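Local coordinates for CDP-glucose 4,6-dehydratase (Salmonella enterica subsp. enterica serovar Typhi, PDB 1WVG), which catalyses the NAD-dependent conversion of CDP-D-glucose to CDP-4-dehydro-6-deoxy-D-glucose with loss of water, a step in making the CDP-3,6-dideoxy-D-mannose used for the O-antigen, at residues Val128-Asp133 and Ser240-Val245; Tyr145-Pro150 and Ser190-Asn195. All coordinates share one frame; numbering follows the deposited sequence.

Contact 1: residues Val128-Asp133 and Ser240-Val245. With CXY (cytidine-5'-diphospho-beta-D-xylose), chain D; APR (adenosine-5-diphosphoribose), chain C.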
loop_
_atom_site.group_PDB
_atom_site.type_symbol
_atom_site.label_atom_id
_atom_site.label_comp_id
_atom_site.label_asym_id
_atom_site.label_seq_id
_atom_site.Cartn_x
_atom_site.Cartn_y
_atom_site.Cartn_z
ATOM N N VAL A 128 6.777 -28.347 -3.149
ATOM C CA VAL A 128 5.947 -27.690 -2.151
ATOM C C VAL A 128 6.825 -27.203 -1.009
ATOM O O VAL A 128 7.236 -27.979 -0.150
ATOM C CB VAL A 128 4.812 -28.551 -1.629
ATOM C CG1 VAL A 128 4.000 -27.744 -0.627
ATOM C CG2 VAL A 128 3.919 -28.995 -2.801
ATOM N N ASN A 129 7.131 -25.899 -1.012
ATOM C CA ASN A 129 7.969 -25.283 0.006
ATOM C C ASN A 129 7.145 -24.794 1.212
ATOM O O ASN A 129 6.394 -23.836 1.144
ATOM C CB ASN A 129 8.887 -24.193 -0.619
ATOM C CG ASN A 129 9.645 -23.336 0.396
ATOM O OD1 ASN A 129 10.189 -23.885 1.344
ATOM N ND2 ASN A 129 9.683 -22.003 0.234
ATOM N N ILE A 130 7.276 -25.465 2.339
ATOM C CA ILE A 130 6.567 -25.079 3.527
ATOM C C ILE A 130 7.248 -23.930 4.250
ATOM O O ILE A 130 8.380 -24.048 4.736
ATOM C CB ILE A 130 6.471 -26.231 4.518
ATOM C CG1 ILE A 130 5.382 -27.204 4.072
ATOM C CG2 ILE A 130 6.122 -25.626 5.885
ATOM C CD1 ILE A 130 5.700 -27.880 2.767
ATOM N N THR A 131 6.564 -22.790 4.341
ATOM C CA THR A 131 7.168 -21.673 5.040
ATOM C C THR A 131 6.503 -21.534 6.411
ATOM O O THR A 131 6.607 -22.422 7.258
ATOM C CB THR A 131 7.282 -20.370 4.201
ATOM O OG1 THR A 131 5.986 -19.915 3.844
ATOM C CG2 THR A 131 8.089 -20.635 2.941
ATOM N N SER A 132 5.751 -20.473 6.629
ATOM C CA SER A 132 5.081 -20.290 7.910
ATOM C C SER A 132 4.114 -19.121 7.852
ATOM O O SER A 132 4.272 -18.177 7.047
ATOM C CB SER A 132 6.183 -19.868 8.874
ATOM O OG SER A 132 5.681 -19.459 10.136
ATOM N N ASP A 133 3.164 -19.144 8.764
ATOM C CA ASP A 133 2.231 -18.027 8.888
ATOM C C ASP A 133 3.002 -16.787 9.401
ATOM O O ASP A 133 2.564 -15.647 9.267
ATOM C CB ASP A 133 0.986 -18.371 9.746
ATOM C CG ASP A 133 1.205 -18.839 11.181
ATOM O OD1 ASP A 133 0.284 -19.225 11.904
ATOM O OD2 ASP A 133 2.437 -18.736 11.617
ATOM N N SER A 240 -3.569 -31.283 4.014
ATOM C CA SER A 240 -4.518 -31.517 2.890
ATOM C C SER A 240 -4.279 -30.474 1.823
ATOM O O SER A 240 -4.257 -30.778 0.624
ATOM C CB SER A 240 -6.003 -31.556 3.309
ATOM O OG SER A 240 -6.499 -30.301 3.723
ATOM N N GLY A 241 -4.086 -29.235 2.296
ATOM C CA GLY A 241 -3.801 -28.164 1.376
ATOM C C GLY A 241 -2.504 -28.456 0.656
ATOM O O GLY A 241 -2.437 -28.350 -0.582
ATOM N N TYR A 242 -1.455 -28.844 1.414
ATOM C CA TYR A 242 -0.161 -29.166 0.770
ATOM C C TYR A 242 -0.307 -30.292 -0.271
ATOM O O TYR A 242 0.337 -30.323 -1.312
ATOM C CB TYR A 242 0.918 -29.719 1.731
ATOM C CG TYR A 242 1.239 -28.812 2.874
ATOM C CD1 TYR A 242 0.672 -27.537 2.949
ATOM C CD2 TYR A 242 2.100 -29.231 3.891
ATOM C CE1 TYR A 242 0.999 -26.681 4.008
ATOM C CE2 TYR A 242 2.398 -28.394 4.971
ATOM C CZ TYR A 242 1.858 -27.108 5.026
ATOM O OH TYR A 242 2.137 -26.260 6.092
ATOM N N ILE A 243 -1.145 -31.253 0.049
ATOM C CA ILE A 243 -1.284 -32.399 -0.809
ATOM C C ILE A 243 -1.982 -32.023 -2.080
ATOM O O ILE A 243 -1.579 -32.434 -3.176
ATOM C CB ILE A 243 -2.002 -33.526 -0.069
ATOM C CG1 ILE A 243 -1.016 -34.245 0.818
ATOM C CG2 ILE A 243 -2.665 -34.546 -0.983
ATOM C CD1 ILE A 243 -1.777 -34.966 1.925
ATOM N N VAL A 244 -3.023 -31.230 -1.902
ATOM C CA VAL A 244 -3.819 -30.776 -3.038
ATOM C C VAL A 244 -3.002 -29.967 -4.025
ATOM O O VAL A 244 -3.074 -30.165 -5.251
ATOM C CB VAL A 244 -5.079 -30.047 -2.621
ATOM C CG1 VAL A 244 -5.591 -29.248 -3.817
ATOM C CG2 VAL A 244 -6.116 -31.062 -2.128
ATOM N N VAL A 245 -2.170 -29.084 -3.488
ATOM C CA VAL A 245 -1.378 -28.290 -4.397
ATOM C C VAL A 245 -0.385 -29.136 -5.098
ATOM O O VAL A 245 -0.113 -28.902 -6.264
ATOM C CB VAL A 245 -0.721 -27.026 -3.829
ATOM C CG1 VAL A 245 -1.748 -26.173 -3.111
ATOM C CG2 VAL A 245 0.313 -27.474 -2.824
HETATM O O1B CXY D . 2.702 -19.218 17.222
HETATM P PB CXY D . 3.912 -20.035 17.629
HETATM O O2B CXY D . 4.985 -19.241 18.327
HETATM O "O1'" CXY D . 4.540 -20.777 16.302
HETATM O O3A CXY D . 3.163 -21.073 18.495
HETATM P PA CXY D . 3.146 -21.340 20.119
HETATM O O1A CXY D . 2.285 -22.540 20.296
HETATM O O2A CXY D . 4.519 -21.490 20.647
HETATM O O5D CXY D . 2.508 -19.984 20.656
HETATM C C5D CXY D . 1.097 -19.791 20.487
HETATM C C4D CXY D . 0.657 -18.658 21.381
HETATM O O4D CXY D . 0.380 -19.214 22.691
HETATM C C3D CXY D . 1.620 -17.487 21.572
HETATM O O3D CXY D . 0.992 -16.164 21.729
HETATM C C2D CXY D . 2.300 -17.969 22.866
HETATM O O2D CXY D . 2.884 -16.841 23.524
HETATM C C1D CXY D . 1.101 -18.478 23.632
HETATM N N1 CXY D . 1.445 -19.373 24.741
HETATM C C6 CXY D . 2.109 -20.564 24.497
HETATM C C5 CXY D . 2.420 -21.409 25.449
HETATM C C4 CXY D . 2.108 -21.136 26.809
HETATM N N3 CXY D . 1.422 -19.924 26.997
HETATM C C2 CXY D . 1.074 -19.006 26.020
HETATM N N4 CXY D . 2.387 -21.846 27.769
HETATM O O2 CXY D . 0.490 -17.944 26.263
HETATM C "C1'" CXY D . 3.919 -22.014 15.999
HETATM C "C2'" CXY D . 5.023 -22.935 15.541
HETATM C "C3'" CXY D . 5.630 -22.299 14.306
HETATM C "C4'" CXY D . 4.569 -22.134 13.218
HETATM C "C5'" CXY D . 3.402 -21.318 13.758
HETATM O "O2'" CXY D . 6.056 -23.071 16.540
HETATM O "O3'" CXY D . 6.644 -23.170 13.772
HETATM O "O4'" CXY D . 5.138 -21.514 12.068
HETATM O "O5'" CXY D . 2.894 -21.897 14.964
HETATM N N1 APR C . 18.531 -30.630 8.745
HETATM C C2 APR C . 17.521 -31.498 8.498
HETATM N N3 APR C . 16.367 -31.590 9.086
HETATM C C4 APR C . 16.213 -30.645 10.037
HETATM C C5 APR C . 17.105 -29.685 10.398
HETATM C C6 APR C . 18.359 -29.690 9.714
HETATM N N6 APR C . 19.371 -28.820 9.877
HETATM N N7 APR C . 16.580 -28.880 11.400
HETATM C C8 APR C . 15.379 -29.387 11.635
HETATM N N9 APR C . 15.110 -30.454 10.836
HETATM C "C1'" APR C . 13.926 -31.294 10.789
HETATM C "C2'" APR C . 13.723 -32.019 12.090
HETATM O "O2'" APR C . 14.647 -33.112 12.194
HETATM C "C3'" APR C . 12.273 -32.465 11.892
HETATM O "O3'" APR C . 12.055 -33.591 11.029
HETATM O "O4'" APR C . 12.802 -30.478 10.695
HETATM C "C4'" APR C . 11.689 -31.167 11.271
HETATM C "C5'" APR C . 11.118 -30.196 12.261
HETATM O "O5'" APR C . 9.916 -30.794 12.806
HETATM P PA APR C . 9.213 -30.226 14.160
HETATM O O1A APR C . 10.206 -29.578 15.115
HETATM O O2A APR C . 8.203 -31.289 14.651
HETATM O O3A APR C . 8.379 -29.024 13.577
HETATM P PB APR C . 6.988 -29.103 12.738
HETATM O O1B APR C . 5.916 -28.566 13.656
HETATM O O2B APR C . 6.798 -30.451 12.067
HETATM O O5D APR C . 7.351 -28.114 11.543
HETATM C C5D APR C . 7.409 -28.657 10.215
HETATM O O4D APR C . 6.320 -26.701 9.146
HETATM O O1D APR C . 5.481 -24.962 10.468
HETATM C C1D APR C . 6.560 -25.397 9.591
HETATM O O2D APR C . 8.610 -24.280 10.338
HETATM C C2D APR C . 7.832 -25.490 10.400
HETATM O O3D APR C . 9.205 -25.864 8.489
HETATM C C3D APR C . 8.633 -26.516 9.620
HETATM C C4D APR C . 7.545 -27.499 9.252
#
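Ser-132 OG sits among several polar partners: it accepts from the backbone N of Lys-134 and lies 2.9 Å from O4' of the bound CDP-xylose, within hydrogen-bonding distance, with a weak bond to Tyr-157 OH. A chi1 of 172° swings OG away from the backbone N and out to the sugar, just past the C-terminal end of strand 126-130, where a Rossmann-type sheet of the short-chain dehydrogenase/reductase family places its ligands. Asp-133 flanks the same sugar, its OD2 3.5 Å from C5' of the xylose. Helix 236-251 packs on a face of the sheet and runs nearly antiparallel to the strand, the short axes 9.6 Å apart at 155°. No hydrogen bond joins the two; the join is apolar and buried. Ile-130 works in two directions. Its CG1 comes within 3.3 Å of CE2 of Tyr-242, a tight approach, and CD1 lies over one face of that ring. The Ile-130 and Tyr-242 side chains cross at about a right angle. Ile-130 CG2 turns instead to the terminal ribose of the bound ADP-ribose and meets O4D at 3.4 Å. Tyr-242 carries its hydroxyl to Lys-21 NZ, which satisfies the buried polar end. Farther back along the strand, Val-128 is directed at the helix, its CG2 resting 3.9 Å from CG2 of Val-245 and 4.1 Å from the backbone O of Tyr-242.

Contact 2: residues Tyr145-Pro150 and Ser190-Asn195; sequences YRENEP and SVRAGN. With CXY (cytidine-5'-diphospho-beta-D-xylose), chain D.
Arg-192 lays the NH1 end of its guanidinium against the backbone of Glu-147, with NH1 3.3 Å from CA and bonded to the carbonyl O of Glu-147 at 3.1 Å. The N-H points fairly straight at its acceptor (161°). Glu-147 O meets the guanidinium edge close to its plane, and on the carbonyl side NH1 lies in the carbonyl plane on a lone pair, at a C=O...donor angle of 106°. An extended chain from CG to NE carries the group across from the strand. Glu-147 CB and CG pack 3.6 and 3.7 Å from NH1, but the carboxylate stays apart: the chain bends at chi2 (86°), leaving OE1 5.7 Å from NH1, and OE2 takes the backbone N of Asn-261 instead. The charge of Arg-192 is met by a salt bridge from NH2 to Glu-165, and NH1 also bonds Tyr-136 OH. Glu-147 belongs to a type I turn closed by Glu-149 N to Arg-146 O at 3.1 Å. Glu-149 OE1 folds back to accept Arg-146 N at 2.8 Å through its anti lone pair, and also forms a salt bridge to Arg-146 of a second subunit. Farther along strand 187-197, Asn-195 ND2 donates to phosphate oxygen O1B of the CDP-xylose at 2.8 Å. One strand thus ties a subunit-interface turn to the nucleotide-sugar site of an extended short-chain dehydrogenase/reductase with a Rossmann fold.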
loop_
_atom_site.group_PDB
_atom_site.type_symbol
_atom_site.label_atom_id
_atom_site.label_comp_id
_atom_site.label_asym_id
_atom_site.label_seq_id
_atom_site.Cartn_x
_atom_site.Cartn_y
_atom_site.Cartn_z
ATOM N N TYR A 145 -3.817 -11.938 6.930
ATOM C CA TYR A 145 -2.905 -11.568 5.840
ATOM C C TYR A 145 -3.243 -12.215 4.505
ATOM O O TYR A 145 -3.657 -13.373 4.454
ATOM C CB TYR A 145 -1.402 -11.865 6.172
ATOM C CG TYR A 145 -1.037 -10.961 7.306
ATOM C CD1 TYR A 145 -1.192 -11.390 8.622
ATOM C CD2 TYR A 145 -0.676 -9.636 7.063
ATOM C CE1 TYR A 145 -0.890 -10.512 9.661
ATOM C CE2 TYR A 145 -0.367 -8.748 8.096
ATOM C CZ TYR A 145 -0.474 -9.206 9.407
ATOM O OH TYR A 145 -0.249 -8.345 10.459
ATOM N N ARG A 146 -2.965 -11.474 3.423
ATOM C CA ARG A 146 -3.208 -11.930 2.064
ATOM C C ARG A 146 -1.860 -12.311 1.511
ATOM O O ARG A 146 -0.876 -11.740 1.973
ATOM C CB ARG A 146 -3.735 -10.758 1.213
ATOM C CG ARG A 146 -5.033 -10.124 1.731
ATOM C CD ARG A 146 -5.277 -8.700 1.193
ATOM N NE ARG A 146 -6.646 -8.223 1.487
ATOM C CZ ARG A 146 -7.018 -6.996 1.188
ATOM N NH1 ARG A 146 -6.138 -6.184 0.618
ATOM N NH2 ARG A 146 -8.270 -6.568 1.429
ATOM N N GLU A 147 -1.836 -13.227 0.522
ATOM C CA GLU A 147 -0.608 -13.726 -0.116
ATOM C C GLU A 147 0.258 -12.679 -0.727
ATOM O O GLU A 147 1.447 -12.906 -0.918
ATOM C CB GLU A 147 -0.830 -14.800 -1.173
ATOM C CG GLU A 147 -1.315 -16.113 -0.518
ATOM C CD GLU A 147 -2.811 -16.150 -0.336
ATOM O OE1 GLU A 147 -3.499 -15.157 -0.370
ATOM O OE2 GLU A 147 -3.301 -17.354 -0.127
ATOM N N ASN A 148 -0.380 -11.566 -1.070
ATOM C CA ASN A 148 0.301 -10.462 -1.716
ATOM C C ASN A 148 0.938 -9.445 -0.775
ATOM O O ASN A 148 1.507 -8.472 -1.276
ATOM C CB ASN A 148 -0.589 -9.761 -2.780
ATOM C CG ASN A 148 -1.688 -8.890 -2.170
ATOM O OD1 ASN A 148 -1.917 -8.864 -0.952
ATOM N ND2 ASN A 148 -2.386 -8.133 -3.005
ATOM N N GLU A 149 0.867 -9.661 0.552
ATOM C CA GLU A 149 1.443 -8.726 1.516
ATOM C C GLU A 149 2.933 -8.963 1.783
ATOM O O GLU A 149 3.499 -10.017 1.464
ATOM C CB GLU A 149 0.564 -8.594 2.780
ATOM C CG GLU A 149 -0.815 -7.966 2.382
ATOM C CD GLU A 149 -1.806 -7.888 3.518
ATOM O OE1 GLU A 149 -2.490 -8.812 3.926
ATOM O OE2 GLU A 149 -1.839 -6.692 4.049
ATOM N N PRO A 150 3.587 -7.954 2.336
ATOM C CA PRO A 150 5.012 -7.994 2.587
ATOM C C PRO A 150 5.484 -8.969 3.616
ATOM O O PRO A 150 4.860 -9.228 4.650
ATOM C CB PRO A 150 5.452 -6.603 3.008
ATOM C CG PRO A 150 4.223 -5.712 2.910
ATOM C CD PRO A 150 3.022 -6.615 2.660
ATOM N N SER A 190 4.870 -22.083 -2.475
ATOM C CA SER A 190 5.195 -21.724 -1.085
ATOM C C SER A 190 3.883 -21.747 -0.376
ATOM O O SER A 190 2.932 -21.130 -0.814
ATOM C CB SER A 190 5.867 -20.389 -0.877
ATOM O OG SER A 190 7.215 -20.511 -1.315
ATOM N N VAL A 191 3.817 -22.553 0.671
ATOM C CA VAL A 191 2.604 -22.748 1.406
ATOM C C VAL A 191 2.779 -22.238 2.817
ATOM O O VAL A 191 3.782 -22.522 3.469
ATOM C CB VAL A 191 2.193 -24.214 1.331
ATOM C CG1 VAL A 191 1.852 -24.512 -0.124
ATOM C CG2 VAL A 191 3.423 -25.007 1.700
ATOM N N ARG A 192 1.803 -21.446 3.240
ATOM C CA ARG A 192 1.837 -20.807 4.529
ATOM C C ARG A 192 0.708 -21.277 5.367
ATOM O O ARG A 192 -0.454 -20.854 5.145
ATOM C CB ARG A 192 1.762 -19.279 4.381
ATOM C CG ARG A 192 2.679 -18.823 3.272
ATOM C CD ARG A 192 2.290 -17.494 2.666
ATOM N NE ARG A 192 3.210 -17.268 1.569
ATOM C CZ ARG A 192 3.107 -16.298 0.674
ATOM N NH1 ARG A 192 2.123 -15.389 0.750
ATOM N NH2 ARG A 192 4.028 -16.235 -0.320
ATOM N N ALA A 193 1.037 -22.127 6.345
ATOM C CA ALA A 193 -0.048 -22.634 7.187
ATOM C C ALA A 193 -0.258 -21.811 8.421
ATOM O O ALA A 193 0.504 -20.879 8.666
ATOM C CB ALA A 193 0.194 -24.067 7.573
ATOM N N GLY A 194 -1.306 -22.165 9.168
ATOM C CA GLY A 194 -1.623 -21.503 10.422
ATOM C C GLY A 194 -0.808 -22.155 11.565
ATOM O O GLY A 194 0.349 -22.557 11.377
ATOM N N ASN A 195 -1.408 -22.227 12.760
ATOM C CA ASN A 195 -0.801 -22.847 13.925
ATOM C C ASN A 195 -1.403 -24.231 14.017
ATOM O O ASN A 195 -2.574 -24.320 14.347
ATOM C CB ASN A 195 -1.113 -22.075 15.209
ATOM C CG ASN A 195 -0.086 -20.983 15.415
ATOM O OD1 ASN A 195 0.177 -20.196 14.497
ATOM N ND2 ASN A 195 0.485 -20.886 16.616
HETATM O O1B CXY D . 2.702 -19.218 17.222
HETATM P PB CXY D . 3.912 -20.035 17.629
HETATM O O2B CXY D . 4.985 -19.241 18.327
HETATM O "O1'" CXY D . 4.540 -20.777 16.302
HETATM O O3A CXY D . 3.163 -21.073 18.495
HETATM P PA CXY D . 3.146 -21.340 20.119
HETATM O O1A CXY D . 2.285 -22.540 20.296
HETATM O O2A CXY D . 4.519 -21.490 20.647
HETATM O O5D CXY D . 2.508 -19.984 20.656
HETATM C C5D CXY D . 1.097 -19.791 20.487
HETATM C C4D CXY D . 0.657 -18.658 21.381
HETATM O O4D CXY D . 0.380 -19.214 22.691
HETATM C C3D CXY D . 1.620 -17.487 21.572
HETATM O O3D CXY D . 0.992 -16.164 21.729
HETATM C C2D CXY D . 2.300 -17.969 22.866
HETATM O O2D CXY D . 2.884 -16.841 23.524
HETATM C C1D CXY D . 1.101 -18.478 23.632
HETATM N N1 CXY D . 1.445 -19.373 24.741
HETATM C C6 CXY D . 2.109 -20.564 24.497
HETATM C C5 CXY D . 2.420 -21.409 25.449
HETATM C C4 CXY D . 2.108 -21.136 26.809
HETATM N N3 CXY D . 1.422 -19.924 26.997
HETATM C C2 CXY D . 1.074 -19.006 26.020
HETATM N N4 CXY D . 2.387 -21.846 27.769
HETATM O O2 CXY D . 0.490 -17.944 26.263
HETATM C "C1'" CXY D . 3.919 -22.014 15.999
HETATM C "C2'" CXY D . 5.023 -22.935 15.541
HETATM C "C3'" CXY D . 5.630 -22.299 14.306
HETATM C "C4'" CXY D . 4.569 -22.134 13.218
HETATM C "C5'" CXY D . 3.402 -21.318 13.758
HETATM O "O2'" CXY D . 6.056 -23.071 16.540
HETATM O "O3'" CXY D . 6.644 -23.170 13.772
HETATM O "O4'" CXY D . 5.138 -21.514 12.068
HETATM O "O5'" CXY D . 2.894 -21.897 14.964
#

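In the fold
The centres of contacts 1 and 2 lie about 10 Å apart, and both draw on the same parallel sheet, in which strands 126-130 and 187-197 are neighbours. Backbone hydrogen bonds probably join them directly, from Val-191 N to Asn-129 O and from Thr-131 N to Val-191 O. Along the chain, contact 2 is nested within contact 1: 128-133 comes first, then 145-150 and 190-195, and 240-245 closes the loop. Glu-165, on helix 156-175, serves both, bonding Thr-131 OG1 and Arg-192 NH2. The loop after strand 126-130 and strand 187-197 bring Ser-132 and Asn-195 to the same CDP-xylose, while helix 236-251 backs the sheet and the 145-150 turn lies across it, at the subunit interface.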